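Long-range contacts in Cry37AA1 (Bacillus thuringiensis, PDB 4RHZ), which forms a binary complex with Cry23Aa1, binds calcium, probably has a C2-like fold, and probably acts as the partner component of an insecticidal toxin: residues A6-N11 with Q58-S63; G25-Y30 with E39-D44; G103-L108 with Y116-Y121. All coordinates share one frame; numbering follows the deposited sequence.

Contact 1: A6-N11 with Q58-S63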
loop_
_atom_site.group_PDB
_atom_site.type_symbol
_atom_site.label_atom_id
_atom_site.label_comp_id
_atom_site.label_asym_id
_atom_site.label_seq_id
_atom_site.Cartn_x
_atom_site.Cartn_y
_atom_site.Cartn_z
ATOM N N ALA B 6 -3.246 -24.834 2.219
ATOM C CA ALA B 6 -3.631 -23.441 2.346
ATOM C C ALA B 6 -3.093 -22.913 3.675
ATOM O O ALA B 6 -3.324 -23.518 4.723
ATOM C CB ALA B 6 -5.137 -23.258 2.250
ATOM N N THR B 7 -2.388 -21.775 3.602
ATOM C CA THR B 7 -1.690 -21.192 4.759
ATOM C C THR B 7 -2.302 -19.827 5.029
ATOM O O THR B 7 -2.331 -18.980 4.177
ATOM C CB THR B 7 -0.121 -21.099 4.513
ATOM O OG1 THR B 7 0.419 -22.419 4.254
ATOM C CG2 THR B 7 0.669 -20.422 5.753
ATOM N N PHE B 8 -2.860 -19.681 6.222
ATOM C CA PHE B 8 -3.633 -18.574 6.634
ATOM C C PHE B 8 -2.780 -17.812 7.595
ATOM O O PHE B 8 -2.205 -18.410 8.514
ATOM C CB PHE B 8 -4.922 -19.090 7.359
ATOM C CG PHE B 8 -5.813 -19.899 6.437
ATOM C CD1 PHE B 8 -5.745 -21.300 6.417
ATOM C CD2 PHE B 8 -6.616 -19.261 5.502
ATOM C CE1 PHE B 8 -6.493 -22.030 5.531
ATOM C CE2 PHE B 8 -7.389 -19.985 4.594
ATOM C CZ PHE B 8 -7.338 -21.372 4.615
ATOM N N THR B 9 -2.709 -16.487 7.420
ATOM C CA THR B 9 -1.974 -15.694 8.425
ATOM C C THR B 9 -2.916 -14.698 8.974
ATOM O O THR B 9 -3.364 -13.851 8.253
ATOM C CB THR B 9 -0.785 -14.947 7.799
ATOM O OG1 THR B 9 0.040 -15.911 7.169
ATOM C CG2 THR B 9 0.018 -14.213 8.871
ATOM N N ILE B 10 -3.180 -14.779 10.254
ATOM C CA ILE B 10 -4.184 -14.007 10.820
ATOM C C ILE B 10 -3.563 -13.038 11.813
ATOM O O ILE B 10 -2.724 -13.462 12.640
ATOM C CB ILE B 10 -5.121 -14.945 11.627
ATOM C CG1 ILE B 10 -5.669 -16.097 10.724
ATOM C CG2 ILE B 10 -6.160 -14.154 12.329
ATOM C CD1 ILE B 10 -6.560 -17.071 11.467
ATOM N N ASN B 11 -4.008 -11.758 11.775
ATOM C CA ASN B 11 -3.556 -10.761 12.717
ATOM C C ASN B 11 -4.675 -10.149 13.462
ATOM O O ASN B 11 -5.685 -9.787 12.850
ATOM C CB ASN B 11 -2.798 -9.685 11.962
ATOM C CG ASN B 11 -1.377 -10.088 11.729
ATOM O OD1 ASN B 11 -0.601 -10.061 12.655
ATOM N ND2 ASN B 11 -1.037 -10.531 10.526
ATOM N N GLN B 58 -1.468 -20.897 10.307
ATOM C CA GLN B 58 -2.032 -22.245 10.174
ATOM C C GLN B 58 -2.039 -22.700 8.731
ATOM O O GLN B 58 -2.361 -21.898 7.837
ATOM C CB GLN B 58 -3.481 -22.215 10.603
ATOM C CG GLN B 58 -3.640 -22.917 11.845
ATOM C CD GLN B 58 -4.415 -24.181 11.694
ATOM O OE1 GLN B 58 -3.861 -25.267 11.689
ATOM N NE2 GLN B 58 -5.713 -24.043 11.622
ATOM N N THR B 59 -1.724 -23.981 8.518
ATOM C CA THR B 59 -1.838 -24.617 7.224
ATOM C C THR B 59 -2.802 -25.790 7.313
ATOM O O THR B 59 -2.781 -26.552 8.280
ATOM C CB THR B 59 -0.469 -25.013 6.657
ATOM O OG1 THR B 59 0.325 -23.842 6.609
ATOM C CG2 THR B 59 -0.590 -25.566 5.180
ATOM N N ILE B 60 -3.637 -25.908 6.288
ATOM C CA ILE B 60 -4.812 -26.801 6.257
ATOM C C ILE B 60 -4.856 -27.406 4.867
ATOM O O ILE B 60 -4.508 -26.742 3.871
ATOM C CB ILE B 60 -6.144 -25.981 6.387
ATOM C CG1 ILE B 60 -6.278 -25.316 7.736
ATOM C CG2 ILE B 60 -7.365 -26.858 6.266
ATOM C CD1 ILE B 60 -7.606 -24.649 7.870
ATOM N N LYS B 61 -5.322 -28.633 4.735
ATOM C CA LYS B 61 -5.456 -29.130 3.369
ATOM C C LYS B 61 -6.860 -28.914 2.871
ATOM O O LYS B 61 -7.821 -29.173 3.597
ATOM C CB LYS B 61 -5.064 -30.583 3.332
ATOM C CG LYS B 61 -3.564 -30.778 3.088
ATOM C CD LYS B 61 -2.892 -31.423 4.247
ATOM C CE LYS B 61 -1.468 -31.866 3.854
ATOM N NZ LYS B 61 -1.551 -32.857 2.720
ATOM N N ILE B 62 -7.006 -28.416 1.642
ATOM C CA ILE B 62 -8.305 -28.050 1.160
ATOM C C ILE B 62 -8.501 -28.315 -0.329
ATOM O O ILE B 62 -7.541 -28.458 -1.055
ATOM C CB ILE B 62 -8.653 -26.563 1.431
ATOM C CG1 ILE B 62 -7.823 -25.639 0.589
ATOM C CG2 ILE B 62 -8.603 -26.196 2.941
ATOM C CD1 ILE B 62 -8.245 -24.173 0.782
ATOM N N SER B 63 -9.749 -28.397 -0.763
ATOM C CA SER B 63 -10.068 -28.557 -2.178
ATOM C C SER B 63 -11.426 -27.997 -2.435
ATOM O O SER B 63 -12.225 -27.789 -1.485
ATOM C CB SER B 63 -10.021 -30.033 -2.598
ATOM O OG SER B 63 -11.012 -30.776 -1.891
#

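Contact 2: G25-Y30 with E39-D44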
loop_
_atom_site.group_PDB
_atom_site.type_symbol
_atom_site.label_atom_id
_atom_site.label_comp_id
_atom_site.label_asym_id
_atom_site.label_seq_id
_atom_site.Cartn_x
_atom_site.Cartn_y
_atom_site.Cartn_z
ATOM N N GLY B 25 -12.615 -16.994 20.562
ATOM C CA GLY B 25 -13.820 -17.235 19.746
ATOM C C GLY B 25 -13.394 -18.141 18.611
ATOM O O GLY B 25 -12.713 -19.138 18.858
ATOM N N TYR B 26 -13.714 -17.772 17.360
ATOM C CA TYR B 26 -13.327 -18.575 16.210
ATOM C C TYR B 26 -13.250 -17.683 14.980
ATOM O O TYR B 26 -13.846 -16.616 14.956
ATOM C CB TYR B 26 -14.362 -19.753 15.986
ATOM C CG TYR B 26 -15.776 -19.283 15.642
ATOM C CD1 TYR B 26 -16.110 -18.882 14.319
ATOM C CD2 TYR B 26 -16.763 -19.194 16.622
ATOM C CE1 TYR B 26 -17.391 -18.423 14.001
ATOM C CE2 TYR B 26 -18.102 -18.763 16.293
ATOM C CZ TYR B 26 -18.363 -18.355 14.993
ATOM O OH TYR B 26 -19.608 -17.905 14.632
ATOM N N ILE B 27 -12.554 -18.158 13.952
ATOM C CA ILE B 27 -12.630 -17.621 12.610
ATOM C C ILE B 27 -12.787 -18.828 11.659
ATOM O O ILE B 27 -12.129 -19.904 11.819
ATOM C CB ILE B 27 -11.362 -16.786 12.230
ATOM C CG1 ILE B 27 -11.225 -15.551 13.168
ATOM C CG2 ILE B 27 -11.368 -16.332 10.726
ATOM C CD1 ILE B 27 -9.764 -15.049 13.276
ATOM N N LYS B 28 -13.654 -18.667 10.677
ATOM C CA LYS B 28 -13.933 -19.751 9.741
ATOM C C LYS B 28 -13.839 -19.254 8.329
ATOM O O LYS B 28 -13.999 -18.079 8.081
ATOM C CB LYS B 28 -15.339 -20.284 9.944
ATOM C CG LYS B 28 -15.491 -20.987 11.280
ATOM C CD LYS B 28 -16.918 -21.496 11.438
ATOM C CE LYS B 28 -17.119 -22.087 12.825
ATOM N NZ LYS B 28 -18.546 -22.546 12.968
ATOM N N ALA B 29 -13.637 -20.176 7.421
ATOM C CA ALA B 29 -13.590 -19.888 6.020
ATOM C C ALA B 29 -14.525 -20.859 5.253
ATOM O O ALA B 29 -14.905 -21.932 5.792
ATOM C CB ALA B 29 -12.180 -20.092 5.566
ATOM N N TYR B 30 -14.812 -20.523 4.000
ATOM C CA TYR B 30 -15.420 -21.457 3.068
ATOM C C TYR B 30 -15.057 -20.993 1.684
ATOM O O TYR B 30 -14.774 -19.798 1.488
ATOM C CB TYR B 30 -16.977 -21.499 3.227
ATOM C CG TYR B 30 -17.752 -20.173 2.985
ATOM C CD1 TYR B 30 -18.282 -19.882 1.759
ATOM C CD2 TYR B 30 -17.996 -19.286 4.004
ATOM C CE1 TYR B 30 -18.966 -18.684 1.509
ATOM C CE2 TYR B 30 -18.728 -18.114 3.794
ATOM C CZ TYR B 30 -19.202 -17.826 2.531
ATOM O OH TYR B 30 -19.896 -16.670 2.259
ATOM N N GLU B 39 -13.045 -24.121 10.453
ATOM C CA GLU B 39 -12.204 -23.262 11.270
ATOM C C GLU B 39 -10.769 -23.189 10.832
ATOM O O GLU B 39 -10.147 -24.206 10.481
ATOM C CB GLU B 39 -12.239 -23.525 12.779
ATOM C CG GLU B 39 -12.524 -24.881 13.186
ATOM C CD GLU B 39 -14.013 -25.147 13.165
ATOM O OE1 GLU B 39 -14.420 -25.872 12.209
ATOM O OE2 GLU B 39 -14.736 -24.645 14.083
ATOM N N ILE B 40 -10.286 -21.955 10.804
ATOM C CA ILE B 40 -8.865 -21.682 10.626
ATOM C C ILE B 40 -8.233 -21.173 11.928
ATOM O O ILE B 40 -7.017 -21.093 12.041
ATOM C CB ILE B 40 -8.607 -20.740 9.392
ATOM C CG1 ILE B 40 -9.090 -19.304 9.663
ATOM C CG2 ILE B 40 -9.272 -21.369 8.157
ATOM C CD1 ILE B 40 -8.592 -18.216 8.634
ATOM N N TRP B 41 -9.067 -20.884 12.918
ATOM C CA TRP B 41 -8.579 -20.489 14.202
ATOM C C TRP B 41 -9.700 -20.594 15.199
ATOM O O TRP B 41 -10.827 -20.194 14.916
ATOM C CB TRP B 41 -8.077 -19.030 14.184
ATOM C CG TRP B 41 -7.736 -18.496 15.537
ATOM C CD1 TRP B 41 -6.528 -18.609 16.171
ATOM C CD2 TRP B 41 -8.601 -17.776 16.439
ATOM N NE1 TRP B 41 -6.590 -18.025 17.426
ATOM C CE2 TRP B 41 -7.831 -17.472 17.601
ATOM C CE3 TRP B 41 -9.944 -17.342 16.373
ATOM C CZ2 TRP B 41 -8.362 -16.773 18.701
ATOM C CZ3 TRP B 41 -10.474 -16.625 17.425
ATOM C CH2 TRP B 41 -9.672 -16.349 18.610
ATOM N N LYS B 42 -9.357 -21.040 16.404
ATOM C CA LYS B 42 -10.315 -21.267 17.496
ATOM C C LYS B 42 -9.594 -21.119 18.853
ATOM O O LYS B 42 -8.491 -21.660 19.047
ATOM C CB LYS B 42 -10.889 -22.688 17.380
ATOM C CG LYS B 42 -12.098 -22.965 18.278
ATOM C CD LYS B 42 -12.507 -24.446 18.135
ATOM C CE LYS B 42 -13.559 -24.823 19.206
ATOM N NZ LYS B 42 -14.956 -24.450 18.765
ATOM N N GLN B 43 -10.179 -20.377 19.780
ATOM C CA GLN B 43 -9.631 -20.321 21.122
ATOM C C GLN B 43 -10.807 -20.094 22.027
ATOM O O GLN B 43 -11.540 -19.103 21.855
ATOM C CB GLN B 43 -8.596 -19.176 21.274
ATOM C CG GLN B 43 -8.181 -18.849 22.749
ATOM C CD GLN B 43 -7.565 -20.064 23.440
ATOM O OE1 GLN B 43 -6.494 -20.556 23.038
ATOM N NE2 GLN B 43 -8.246 -20.568 24.477
ATOM N N ASP B 44 -11.007 -21.016 22.979
ATOM C CA ASP B 44 -12.074 -20.882 23.960
ATOM C C ASP B 44 -11.780 -19.799 24.958
ATOM O O ASP B 44 -10.621 -19.504 25.258
ATOM C CB ASP B 44 -12.336 -22.186 24.682
ATOM C CG ASP B 44 -12.834 -23.262 23.761
ATOM O OD1 ASP B 44 -12.525 -24.408 24.089
ATOM O OD2 ASP B 44 -13.489 -22.975 22.718
HETATM O O HOH W 1 -14.537 -20.864 20.604
#

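Contact 3: G103-L108 with Y116-Y121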
loop_
_atom_site.group_PDB
_atom_site.type_symbol
_atom_site.label_atom_id
_atom_site.label_comp_id
_atom_site.label_asym_id
_atom_site.label_seq_id
_atom_site.Cartn_x
_atom_site.Cartn_y
_atom_site.Cartn_z
ATOM N N GLY B 103 -3.692 -13.687 -2.116
ATOM C CA GLY B 103 -2.818 -12.549 -2.452
ATOM C C GLY B 103 -3.503 -11.267 -2.067
ATOM O O GLY B 103 -2.840 -10.212 -2.017
ATOM N N VAL B 104 -4.825 -11.315 -1.821
ATOM C CA VAL B 104 -5.504 -10.158 -1.274
ATOM C C VAL B 104 -5.924 -10.538 0.115
ATOM O O VAL B 104 -6.321 -11.728 0.357
ATOM C CB VAL B 104 -6.695 -9.753 -2.097
ATOM C CG1 VAL B 104 -7.507 -8.636 -1.425
ATOM C CG2 VAL B 104 -6.280 -9.350 -3.558
ATOM N N THR B 105 -5.791 -9.580 1.042
ATOM C CA THR B 105 -6.023 -9.823 2.437
ATOM C C THR B 105 -7.408 -9.276 2.760
ATOM O O THR B 105 -7.839 -8.301 2.131
ATOM C CB THR B 105 -4.912 -9.118 3.242
ATOM O OG1 THR B 105 -3.736 -9.931 3.174
ATOM C CG2 THR B 105 -5.245 -8.894 4.679
ATOM N N VAL B 106 -8.114 -9.870 3.732
ATOM C CA VAL B 106 -9.384 -9.292 4.138
ATOM C C VAL B 106 -9.313 -8.767 5.563
ATOM O O VAL B 106 -8.595 -9.322 6.380
ATOM C CB VAL B 106 -10.649 -10.337 4.076
ATOM C CG1 VAL B 106 -10.821 -11.004 2.745
ATOM C CG2 VAL B 106 -10.596 -11.348 5.232
ATOM N N ARG B 107 -10.149 -7.772 5.848
ATOM C CA ARG B 107 -10.375 -7.291 7.190
ATOM C C ARG B 107 -11.821 -7.593 7.665
ATOM O O ARG B 107 -12.815 -7.227 6.965
ATOM C CB ARG B 107 -10.179 -5.757 7.192
ATOM C CG ARG B 107 -10.506 -5.105 8.465
ATOM C CD ARG B 107 -10.011 -3.635 8.547
ATOM N NE ARG B 107 -10.640 -2.975 9.698
ATOM C CZ ARG B 107 -10.156 -1.906 10.363
ATOM N NH1 ARG B 107 -8.954 -1.358 10.043
ATOM N NH2 ARG B 107 -10.867 -1.414 11.393
ATOM N N LEU B 108 -11.921 -8.162 8.865
ATOM C CA LEU B 108 -13.159 -8.266 9.577
ATOM C C LEU B 108 -13.184 -7.159 10.618
ATOM O O LEU B 108 -12.214 -7.072 11.382
ATOM C CB LEU B 108 -13.222 -9.640 10.276
ATOM C CG LEU B 108 -12.906 -10.858 9.406
ATOM C CD1 LEU B 108 -13.191 -12.163 10.208
ATOM C CD2 LEU B 108 -13.760 -10.801 8.160
ATOM N N TYR B 116 -10.093 -5.112 15.254
ATOM C CA TYR B 116 -10.411 -5.780 13.997
ATOM C C TYR B 116 -9.482 -6.940 13.772
ATOM O O TYR B 116 -8.538 -7.088 14.532
ATOM C CB TYR B 116 -10.265 -4.795 12.837
ATOM C CG TYR B 116 -8.867 -4.235 12.579
ATOM C CD1 TYR B 116 -8.034 -4.771 11.601
ATOM C CD2 TYR B 116 -8.428 -3.078 13.235
ATOM C CE1 TYR B 116 -6.730 -4.192 11.344
ATOM C CE2 TYR B 116 -7.119 -2.495 12.975
ATOM C CZ TYR B 116 -6.304 -3.062 12.085
ATOM O OH TYR B 116 -5.109 -2.454 11.826
ATOM N N VAL B 117 -9.690 -7.719 12.693
ATOM C CA VAL B 117 -8.824 -8.849 12.382
ATOM C C VAL B 117 -8.507 -8.818 10.914
ATOM O O VAL B 117 -9.376 -8.368 10.148
ATOM C CB VAL B 117 -9.586 -10.167 12.659
ATOM C CG1 VAL B 117 -8.780 -11.354 12.264
ATOM C CG2 VAL B 117 -9.935 -10.283 14.130
ATOM N N THR B 118 -7.313 -9.276 10.489
ATOM C CA THR B 118 -7.059 -9.382 9.098
ATOM C C THR B 118 -6.623 -10.829 8.755
ATOM O O THR B 118 -6.096 -11.549 9.619
ATOM C CB THR B 118 -5.949 -8.421 8.617
ATOM O OG1 THR B 118 -4.671 -8.859 9.087
ATOM C CG2 THR B 118 -6.209 -6.925 8.941
ATOM N N ILE B 119 -6.849 -11.288 7.512
ATOM C CA ILE B 119 -6.491 -12.631 7.166
ATOM C C ILE B 119 -5.916 -12.619 5.800
ATOM O O ILE B 119 -6.487 -12.054 4.869
ATOM C CB ILE B 119 -7.757 -13.598 7.129
ATOM C CG1 ILE B 119 -8.350 -13.801 8.503
ATOM C CG2 ILE B 119 -7.371 -15.035 6.750
ATOM C CD1 ILE B 119 -9.485 -13.029 8.729
ATOM N N LYS B 120 -4.808 -13.307 5.641
ATOM C CA LYS B 120 -4.116 -13.397 4.376
ATOM C C LYS B 120 -3.996 -14.865 4.122
ATOM O O LYS B 120 -3.884 -15.590 5.088
ATOM C CB LYS B 120 -2.719 -12.865 4.670
ATOM C CG LYS B 120 -1.693 -13.210 3.697
ATOM C CD LYS B 120 -0.293 -12.907 4.265
ATOM C CE LYS B 120 0.739 -13.131 3.164
ATOM N NZ LYS B 120 2.129 -13.069 3.727
ATOM N N TYR B 121 -4.036 -15.331 2.869
ATOM C CA TYR B 121 -3.887 -16.750 2.652
ATOM C C TYR B 121 -3.154 -16.993 1.381
ATOM O O TYR B 121 -3.208 -16.146 0.522
ATOM C CB TYR B 121 -5.260 -17.478 2.611
ATOM C CG TYR B 121 -6.147 -17.248 1.396
ATOM C CD1 TYR B 121 -6.281 -18.234 0.421
ATOM C CD2 TYR B 121 -6.883 -16.065 1.248
ATOM C CE1 TYR B 121 -7.114 -18.054 -0.694
ATOM C CE2 TYR B 121 -7.781 -15.896 0.151
ATOM C CZ TYR B 121 -7.880 -16.896 -0.808
ATOM O OH TYR B 121 -8.713 -16.699 -1.912
HETATM O O HOH W 2 -4.291 -13.349 0.859
#

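Contact 1: A6-N11 with Q58-S63
Four backbone hydrogen bonds tie Ala6 to Ile60 and Phe8 to Gln58, two to each pair, as expected for the hydrogen-bonded positions of antiparallel strands. Ala6 N donates to Ile60 O at 2.8 Å and 173°, and Phe8 N reaches Gln58 O with a similarly straight bond. The return bonds are less even: Ile60 N bends toward Ala6 O at 146°, while Gln58 N to Phe8 O stretches to 3.2 Å. Between these pairs lies the non-hydrogen-bonded pair Thr7 and Thr59, where CA-H...O contacts from Thr59 CA to Ala6 O and from Thr7 CA to Gln58 O accompany the amide bonds.

On the face of the sheet carrying the two threonines, Thr7 OG1 and Thr59 OG1 are 2.8 Å apart and share a hydrogen bond whose donor may be either hydroxyl. Both residues set OG1 opposite the carbonyl carbon (chi1 near -60°), and the two side chains meet at a slant, with Thr59 CG2 also resting 3.4 Å from Thr7 OG1.

The other face carries Ala6, Phe8, Ile60 and the base of Gln58, and its cross-strand packing is apolar. Ile60 CD1 touches Phe8 CE1 at 3.7 Å in the conformer described, one of two modelled, so this touch is less certain. Ile62 swings its CD1 end to 3.6 Å from Ala6 CB, beyond the Ala6-Ile60 pair, where the strands go on to pair Ile62 with Tyr4. Ile40 covers Phe8 and Ile60 from the facing sheet, where Met73 also packs on Phe8 and Ile62; Gln58 NE2 turns off to bond Ile40 O.

The pairing thus separates its chemistry by face: the hydroxyl bridge satisfies polar groups on the more exposed side, whereas Ala6, Phe8 and Ile62 are buried between the sheets, with Ile60 at their margin.

Contact 2: G25-Y30 with E39-D44
This is an antiparallel beta-hairpin contact interrupted by a classic beta bulge, at the outer strand of this chain's sheet ordered 38-43, 26-30, 73-81, 89-100, with the short strand axes 4.7 Å apart and inclined at 160°. Ile40 and Trp41 both face Ile27, and the register shifts by one residue there. The evidence lies in Ile27 O, which accepts Ile40 N at 2.9 Å and Trp41 N only weakly at 3.4 Å, while Ile27 N donates to Trp41 O. Gly25 and Gln43 exchange a further pair of backbone bonds.

Trp41 leans across the strand: with CG opposite its backbone N (chi1 172°), the six-membered ring brings CZ3 to 3.5 Å from Gly25 C, and Ile27 N lies at the ring edge, in its plane. Ile27 CD1 packs on Trp41 CE3 at 3.9 Å, and its CG2 branch meets Ile40 CG1. Ile10 adds to this apolar group from the opposing sheet, and Tyr56 meets the indole edge-to-face.

On the other face, Lys28 and Glu39 run side by side; NZ to OE2 is 4.5 Å, beyond a salt bridge. At the Gly25 end a water donates to Asp44 OD2 and weakly to Gly25 O.

The bulge therefore directs two consecutive large apolar residues at Ile27, while the more distant Lys28-Glu39 pair probably adds a modest attraction.

Contact 3: G103-L108 with Y116-Y121
Arg107 and Tyr116 form a cation-pi stack. The guanidinium lies flat over one face of the phenol ring, the two planes only 6° apart and Arg107 CZ 3.7 Å from the ring centroid of Tyr116. NH1 sits over the middle of the ring, whereas NE and CZ lie nearest CG. Arg107 CG lies opposite the backbone N (chi1 174°), and the chain then runs extended to NE, which carries the group there. Its rotation is probably fixed by outside partners: NE forms a salt bridge with Asp109, and NH2 bonds Lys113 O. Tyr13 also stacks with Tyr116.

Backbone bonding follows an antiparallel pattern with axes inclined at 160°. Val106 and Ile119 exchange two hydrogen bonds, as do Leu108 and Val117; Val117 N to Leu108 O measures 2.9 Å. Where the regular pairing ends, a water takes over, accepting from Gly103 N at 3.1 Å and from Tyr121 N at 2.8 Å.

Apolar packing occupies the face opposite Arg107 and Thr118. Ile119 CD1 rests against Val106 CG2 at 4.0 Å and Leu108 CD1 at 4.1 Å, crossing each at a slant. Phe75 of the facing sheet touches both Val106 and Ile119.

At the polar margin, Thr105 OG1 lies 3.4 Å from Lys120 CB, but its hydrogen bond goes to Glu48 of the Cry23Aa1 chain. Thr105, Val106 and Arg107 also pair in parallel with a strand of that chain, extending the sheet across the interface.

The arrangement is a beta hairpin at the outer strand of this chain's sheet, in a beta sandwich consistent with the C2 fold: one face feeds the core, the outer strand pairs with a strand of the Cry23Aa1 chain, and the connecting turn bears Glu112, a calcium ligand, about 8 Å from the Arg107 side chain.

Overall arrangement
Contacts 1 and 3 belong to one antiparallel sheet, ordered 55-62, 4-13, 115-125, 105-110, so each joins an outer strand to an inner one; their centres lie 12 Å apart, and Thr9 N bonds Lys120 O between them. Contact 2 lies in the second sheet, 11 Å from contact 1 and 14 Å from contact 3, and Ile40 and Ile27 pack across the interior on Ile10, Ile119 and Val117. Along the chain contact 2 is nested within contact 1, and contact 3 follows both. Facing side chains of the two sheets form a shared core; contact 3 pairs by backbone with a Cry23Aa1 strand, and contact 2 reaches that chain through Tyr30.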